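Alpha-L-rhamnosidase (Streptomyces avermitilis, PDB 3W5M) hydrolyses terminal non-reducing alpha-L-rhamnose from rhamnosides such as naringin, rutin, hesperidin and gum arabic, and carries a calcium-dependent L-rhamnose-binding module. Local coordinates at residues Pro935-Ala938 / Gly939-Val943; Asp712-Val715 / Leu716-Leu720; Thr438-Ala441 / Arg442-Thr445. All coordinates share one frame; numbering follows the deposited sequence. Where two conformers were deposited one is given.

Contact 1. Residues Pro935-Ala938 / Gly939-Val943; sequences PGRA and GYRQV
The carbonyl oxygen of Gln942 is gripped by two successive amides: Gly936 N lies 2.8 Å from Gln942 O, and Arg937 N reaches the same oxygen at 3.2 Å. Both come from one face of the carbonyl plane, and the Arg937 bond is the straighter at 166°. Two neighbouring N-H groups on one acceptor resemble a classic beta bulge, placed where the chain turns a corner as strand 934-935 ends. Glycine suits position 936, because Gln942 OE1 comes within 3.3 Å of Gly936 CA and a beta carbon would collide with it. The return is a type II beta turn over Arg937-Tyr940, closed by Tyr940 N on Arg937 O at 3.0 Å. Its third residue, Gly939, has the positive phi (74°) that glycine tolerates easily.

On the apolar side, Pro935 lies over the Tyr940 ring in a CH-pi contact, with CB 3.7 Å from the ring centroid and almost on its normal, while Pro935 CD sits 3.4 Å from Tyr940 OH. Tyr940 CG stands anti to its carbonyl carbon (chi1 -65°), which folds the ring back beneath the proline although the side chain sets off the other way. Phe960 also meets this ring. An alanine at this position is likely to leave Pro935 without the aromatic face it rests on and to open a gap beside Phe960. Across the turn, Arg941 CG lies against one face of the Arg937 guanidinium, toward its rim, a contact that is doubtful because Arg941 takes more than one position.

Main-chain bonds therefore hold the corner, while on its apolar side the electron-rich tyrosine face meets the C-H of Pro935 CB and joins the two residues without any polar bond.

Contact 2. Residues Asp712-Val715 / Leu716-Leu720; sequences DRQV and LADAL
Asp718 N donates to Gln714 O at 3.0 Å and Ala717 N to Arg713 O at 3.1 Å, the latter nearly straight (171°); these are i to i+4 bonds of the first turns of helix 713-732. A third, from Ala719 N to Val715 O, is weak and bent.

Ahead of them Asp712 occupies the N-cap. Its OD1 accepts from Val715 N at 3.0 Å, the amide approaching from above the carboxylate plane. With CG anti to the backbone N (chi1 -167°), the carboxylate swings back over the helix start, where amides have no preceding turn to bond. An aspartate suits this place twice over: its charge probably interacts favourably with the helix dipole, and it has further partners beyond the helix, OD1 forming a salt bridge with Arg26 and OD2 a hydrogen bond with Tyr13.

Along the outer flank, Gln714 and Asp718 sit one turn apart. The carboxylate of Asp718 turns back toward the main chain, and its OD2 rests in van der Waals contact on the methylene Gln714 CG, 3.6 Å away; the Asp718 side chain also touches Arg669 of helix 658-671.

The buried flank is aliphatic. Leu716 CB packs 3.6 Å from Arg713 O, and its side chain packs on Tyr707 and Met774. Val715 leans on Pro703 and Thr662. Ala719 CB comes within 3.3 Å of Val715 O, and its short side chain fits where the helix passes Pro703 of helix 698-710 and Arg669.

This is the N-capped start of an amphipathic helix, with Val715, Leu716 and Ala719 facing neighbouring helices and Arg713, Gln714 and Asp718 on the more exposed side; helix 713-732 is one of the helices of the (alpha/alpha)6-barrel of this family 78 glycosidase.

Contact 3. Residues Thr438-Ala441 / Arg442-Thr445; sequences TYDA and RKET
Strand 436-440 of a beta-sheet runs out into a short 3-10 turn, in which Lys443 N bonds to Asp440 O at 2.9 Å and Glu444 N to Ala441 O at a longer 3.3 Å. Asp440 also makes an Asx turn: its OD1 accepts from Arg442 N, two residues on, from above the carboxylate plane.

The same OD1 offers its syn lone pair to Arg442 NE at 2.9 Å, while OD2 takes Arg442 NH2, also at 2.9 Å. This is a side-on salt bridge, with the carboxylate and guanidinium planes 33° apart and two nitrogens each holding one oxygen. The aspartate CG is anti to the backbone N (chi1 -175°), which carries the carboxylate over the start of the turn; a short acidic side chain suits this place, since its two oxygens can meet both the amide and the guanidinium.

Farther along, the Tyr439 hydroxyl donates to Glu444 OE2 at 2.6 Å, on the anti side of the carboxylate and at the ring's edge. The ring and carboxylate planes stand 78° apart. Ala441, small enough to sit close by, puts its CB near that ring edge, and Glu444 OE1 turns to Lys554 in a salt bridge.

Lys443 stretches alongside Asp440, and a water molecule bridges them, giving a hydrogen to Asp440 OD2 at 2.7 Å and accepting from Lys443 NZ at 2.9 Å.

Overall arrangement
Along the chain contact 3 comes first, then contact 2, then contact 1, each in a different part of the enzyme. Contacts 1 and 2 are neighbours: their centres lie about 17 Å apart and their nearest atoms about 6 Å, with helix 698-710 touched by both, so the C-terminal sheet and the (alpha/alpha)6-barrel meet in this region. Contact 3 is remote, its centre about 48 Å from that of contact 2 and about 55 Å from that of contact 1, on the opposite side of the chain's centre, at the end of a strand in a ten-stranded sheet. Together they sample three parts of a six-domain enzyme, all away from the rhamnose-binding and calcium sites.

Contact 1. Residues Pro935-Ala938 / Gly939-Val943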
# COMPACT_ATOMS: atom_id res chain seq x y z
N PRO A 935 0.81 -19.55 18.31
CA PRO A 935 1.96 -20.46 18.13
C PRO A 935 2.70 -20.75 19.44
O PRO A 935 3.20 -19.83 20.07
CB PRO A 935 2.85 -19.68 17.16
CG PRO A 935 2.51 -18.24 17.37
CD PRO A 935 1.08 -18.18 17.84
N GLY A 936 2.76 -22.02 19.84
CA GLY A 936 3.59 -22.45 20.98
C GLY A 936 5.07 -22.50 20.63
O GLY A 936 5.94 -22.21 21.46
N ARG A 937 5.37 -22.90 19.40
CA ARG A 937 6.70 -22.74 18.85
C ARG A 937 6.57 -21.98 17.53
O ARG A 937 5.51 -22.01 16.91
CB ARG A 937 7.36 -24.10 18.58
CG ARG A 937 7.82 -24.85 19.84
CD ARG A 937 8.43 -26.21 19.46
NE ARG A 937 9.49 -26.06 18.45
CZ ARG A 937 9.87 -27.01 17.58
NH1 ARG A 937 9.29 -28.21 17.58
NH2 ARG A 937 10.83 -26.74 16.72
N ALA A 938 7.64 -21.30 17.12
CA ALA A 938 7.61 -20.44 15.95
C ALA A 938 7.09 -21.18 14.73
O ALA A 938 7.42 -22.36 14.48
CB ALA A 938 8.97 -19.84 15.67
N GLY A 939 6.22 -20.50 14.00
CA GLY A 939 5.63 -21.06 12.79
C GLY A 939 4.58 -22.12 13.04
O GLY A 939 4.21 -22.84 12.12
N TYR A 940 4.08 -22.22 14.28
CA TYR A 940 3.04 -23.19 14.64
C TYR A 940 3.49 -24.65 14.55
O TYR A 940 2.66 -25.56 14.38
CB TYR A 940 1.74 -22.98 13.84
CG TYR A 940 1.08 -21.67 14.12
CD1 TYR A 940 1.52 -20.49 13.50
CD2 TYR A 940 0.01 -21.60 15.02
CE1 TYR A 940 0.92 -19.26 13.78
CE2 TYR A 940 -0.60 -20.39 15.30
CZ TYR A 940 -0.15 -19.23 14.69
OH TYR A 940 -0.78 -18.02 14.99
N ARG A 941 4.80 -24.88 14.65
CA ARG A 941 5.33 -26.24 14.81
C ARG A 941 4.66 -26.92 16.01
O ARG A 941 4.44 -28.13 16.02
CB ARG A 941 6.85 -26.23 15.00
CG ARG A 941 7.49 -27.58 14.75
CD ARG A 941 6.95 -28.18 13.45
NE ARG A 941 7.43 -29.53 13.21
CZ ARG A 941 8.62 -29.82 12.70
NH1 ARG A 941 9.48 -28.86 12.37
NH2 ARG A 941 8.97 -31.08 12.52
N GLN A 942 4.36 -26.11 17.03
CA GLN A 942 3.47 -26.49 18.11
C GLN A 942 2.42 -25.39 18.12
O GLN A 942 2.77 -24.20 18.04
CB GLN A 942 4.17 -26.50 19.48
CG GLN A 942 3.27 -27.03 20.57
CD GLN A 942 3.69 -26.63 21.98
OE1 GLN A 942 4.04 -25.47 22.25
NE2 GLN A 942 3.64 -27.59 22.90
N VAL A 943 1.15 -25.77 18.19
CA VAL A 943 0.06 -24.81 18.33
C VAL A 943 -0.51 -24.87 19.76
O VAL A 943 -0.80 -25.97 20.26
CB VAL A 943 -1.04 -25.00 17.24
CG1 VAL A 943 -1.65 -26.39 17.28
CG2 VAL A 943 -2.12 -23.94 17.33

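Contact 2. Residues Asp712-Val715 / Leu716-Leu720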
# COMPACT_ATOMS: atom_id res chain seq x y z
N ASP A 712 9.92 -18.32 9.69
CA ASP A 712 10.83 -17.92 8.62
C ASP A 712 12.19 -17.48 9.16
O ASP A 712 12.35 -16.32 9.56
CB ASP A 712 10.21 -16.76 7.82
CG ASP A 712 10.94 -16.49 6.52
OD1 ASP A 712 12.18 -16.52 6.49
OD2 ASP A 712 10.24 -16.23 5.50
N ARG A 713 13.18 -18.39 9.16
CA ARG A 713 14.51 -18.07 9.71
C ARG A 713 15.26 -17.11 8.82
O ARG A 713 16.06 -16.34 9.30
CB ARG A 713 15.37 -19.34 9.99
CG ARG A 713 14.74 -20.27 11.03
CD ARG A 713 15.47 -21.60 11.20
NE ARG A 713 16.60 -21.52 12.14
CZ ARG A 713 17.88 -21.44 11.77
NH1 ARG A 713 18.21 -21.42 10.49
NH2 ARG A 713 18.83 -21.37 12.68
N GLN A 714 15.00 -17.12 7.52
CA GLN A 714 15.72 -16.23 6.63
C GLN A 714 15.42 -14.75 6.90
O GLN A 714 16.30 -13.90 6.78
CB GLN A 714 15.43 -16.57 5.17
CG GLN A 714 16.14 -15.69 4.17
CD GLN A 714 15.94 -16.20 2.75
OE1 GLN A 714 16.60 -17.14 2.33
NE2 GLN A 714 15.00 -15.58 2.01
N VAL A 715 14.18 -14.47 7.29
CA VAL A 715 13.78 -13.11 7.62
C VAL A 715 14.62 -12.60 8.81
O VAL A 715 15.02 -11.44 8.82
CB VAL A 715 12.28 -13.04 7.94
CG1 VAL A 715 11.92 -11.73 8.59
CG2 VAL A 715 11.48 -13.18 6.64
N LEU A 716 14.88 -13.47 9.79
CA LEU A 716 15.71 -13.06 10.93
C LEU A 716 17.16 -12.86 10.54
O LEU A 716 17.78 -11.85 10.91
CB LEU A 716 15.62 -14.09 12.06
CG LEU A 716 14.27 -14.38 12.71
CD1 LEU A 716 14.51 -15.34 13.85
CD2 LEU A 716 13.58 -13.10 13.20
N ALA A 717 17.72 -13.81 9.79
CA ALA A 717 19.10 -13.66 9.34
C ALA A 717 19.33 -12.35 8.56
O ALA A 717 20.33 -11.67 8.73
CB ALA A 717 19.55 -14.90 8.57
N ASP A 718 18.37 -11.97 7.72
CA ASP A 718 18.52 -10.79 6.89
C ASP A 718 18.33 -9.49 7.67
O ASP A 718 18.80 -8.45 7.24
CB ASP A 718 17.52 -10.84 5.71
CG ASP A 718 17.90 -11.88 4.66
OD1 ASP A 718 19.06 -12.36 4.63
OD2 ASP A 718 17.03 -12.21 3.82
N ALA A 719 17.64 -9.57 8.82
CA ALA A 719 17.29 -8.39 9.64
C ALA A 719 18.35 -8.16 10.71
O ALA A 719 18.61 -7.02 11.08
CB ALA A 719 15.93 -8.60 10.31
N LEU A 720 19.00 -9.22 11.17
CA LEU A 720 19.82 -9.08 12.39
C LEU A 720 20.94 -8.00 12.34
O LEU A 720 21.04 -7.22 13.27
CB LEU A 720 20.28 -10.44 12.97
CG LEU A 720 20.88 -10.40 14.39
CD1 LEU A 720 19.90 -9.83 15.42
CD2 LEU A 720 21.37 -11.79 14.80

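Contact 3. Residues Thr438-Ala441 / Arg442-Thr445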
# COMPACT_ATOMS: atom_id res chain seq x y z
N THR A 438 -7.70 11.23 -15.73
CA THR A 438 -8.56 11.97 -16.65
C THR A 438 -8.39 11.27 -17.97
O THR A 438 -7.27 11.09 -18.44
CB THR A 438 -8.14 13.45 -16.70
OG1 THR A 438 -8.25 14.01 -15.38
CG2 THR A 438 -9.02 14.27 -17.66
N TYR A 439 -9.50 10.85 -18.58
CA TYR A 439 -9.46 10.01 -19.76
C TYR A 439 -10.44 10.61 -20.76
O TYR A 439 -11.59 10.85 -20.40
CB TYR A 439 -9.95 8.60 -19.40
CG TYR A 439 -9.85 7.54 -20.49
CD1 TYR A 439 -10.78 7.47 -21.54
CD2 TYR A 439 -8.83 6.54 -20.44
CE1 TYR A 439 -10.71 6.48 -22.50
CE2 TYR A 439 -8.76 5.54 -21.41
CZ TYR A 439 -9.70 5.53 -22.44
OH TYR A 439 -9.64 4.58 -23.44
N ASP A 440 -10.00 10.83 -21.98
CA ASP A 440 -10.87 11.35 -23.06
C ASP A 440 -10.97 10.27 -24.16
O ASP A 440 -10.01 10.00 -24.89
CB ASP A 440 -10.31 12.69 -23.54
CG ASP A 440 -11.21 13.40 -24.59
OD1 ASP A 440 -12.18 12.79 -25.10
OD2 ASP A 440 -10.90 14.58 -24.89
N ALA A 441 -12.14 9.63 -24.26
CA ALA A 441 -12.31 8.48 -25.15
C ALA A 441 -12.23 8.89 -26.61
O ALA A 441 -12.02 8.05 -27.49
CB ALA A 441 -13.62 7.72 -24.85
N ARG A 442 -12.38 10.18 -26.86
CA ARG A 442 -12.25 10.69 -28.23
C ARG A 442 -10.83 10.61 -28.73
O ARG A 442 -10.59 10.60 -29.94
CB ARG A 442 -12.73 12.11 -28.30
CG ARG A 442 -14.25 12.19 -28.12
CD ARG A 442 -14.69 13.63 -27.97
NE ARG A 442 -13.90 14.30 -26.96
CZ ARG A 442 -14.02 15.57 -26.66
NH1 ARG A 442 -14.90 16.32 -27.29
NH2 ARG A 442 -13.25 16.10 -25.72
N LYS A 443 -9.89 10.54 -27.78
CA LYS A 443 -8.48 10.51 -28.11
C LYS A 443 -7.95 9.08 -28.21
O LYS A 443 -6.73 8.88 -28.30
CB LYS A 443 -7.69 11.32 -27.09
CG LYS A 443 -7.92 12.82 -27.18
CD LYS A 443 -7.18 13.56 -26.07
CE LYS A 443 -7.29 15.07 -26.28
NZ LYS A 443 -6.82 15.94 -25.14
N GLU A 444 -8.84 8.09 -28.18
CA GLU A 444 -8.46 6.70 -28.41
C GLU A 444 -7.87 6.52 -29.81
O GLU A 444 -8.26 7.20 -30.76
CB GLU A 444 -9.64 5.76 -28.19
CG GLU A 444 -9.88 5.46 -26.71
CD GLU A 444 -11.18 4.73 -26.43
OE1 GLU A 444 -11.88 4.33 -27.41
OE2 GLU A 444 -11.50 4.54 -25.23
N THR A 445 -6.91 5.61 -29.92
CA THR A 445 -6.29 5.30 -31.21
C THR A 445 -6.58 3.83 -31.47
O THR A 445 -5.77 2.95 -31.19
CB THR A 445 -4.77 5.63 -31.21
OG1 THR A 445 -4.15 4.92 -30.13
CG2 THR A 445 -4.54 7.10 -30.99
O HOH W 1 -9.19 16.06 -23.41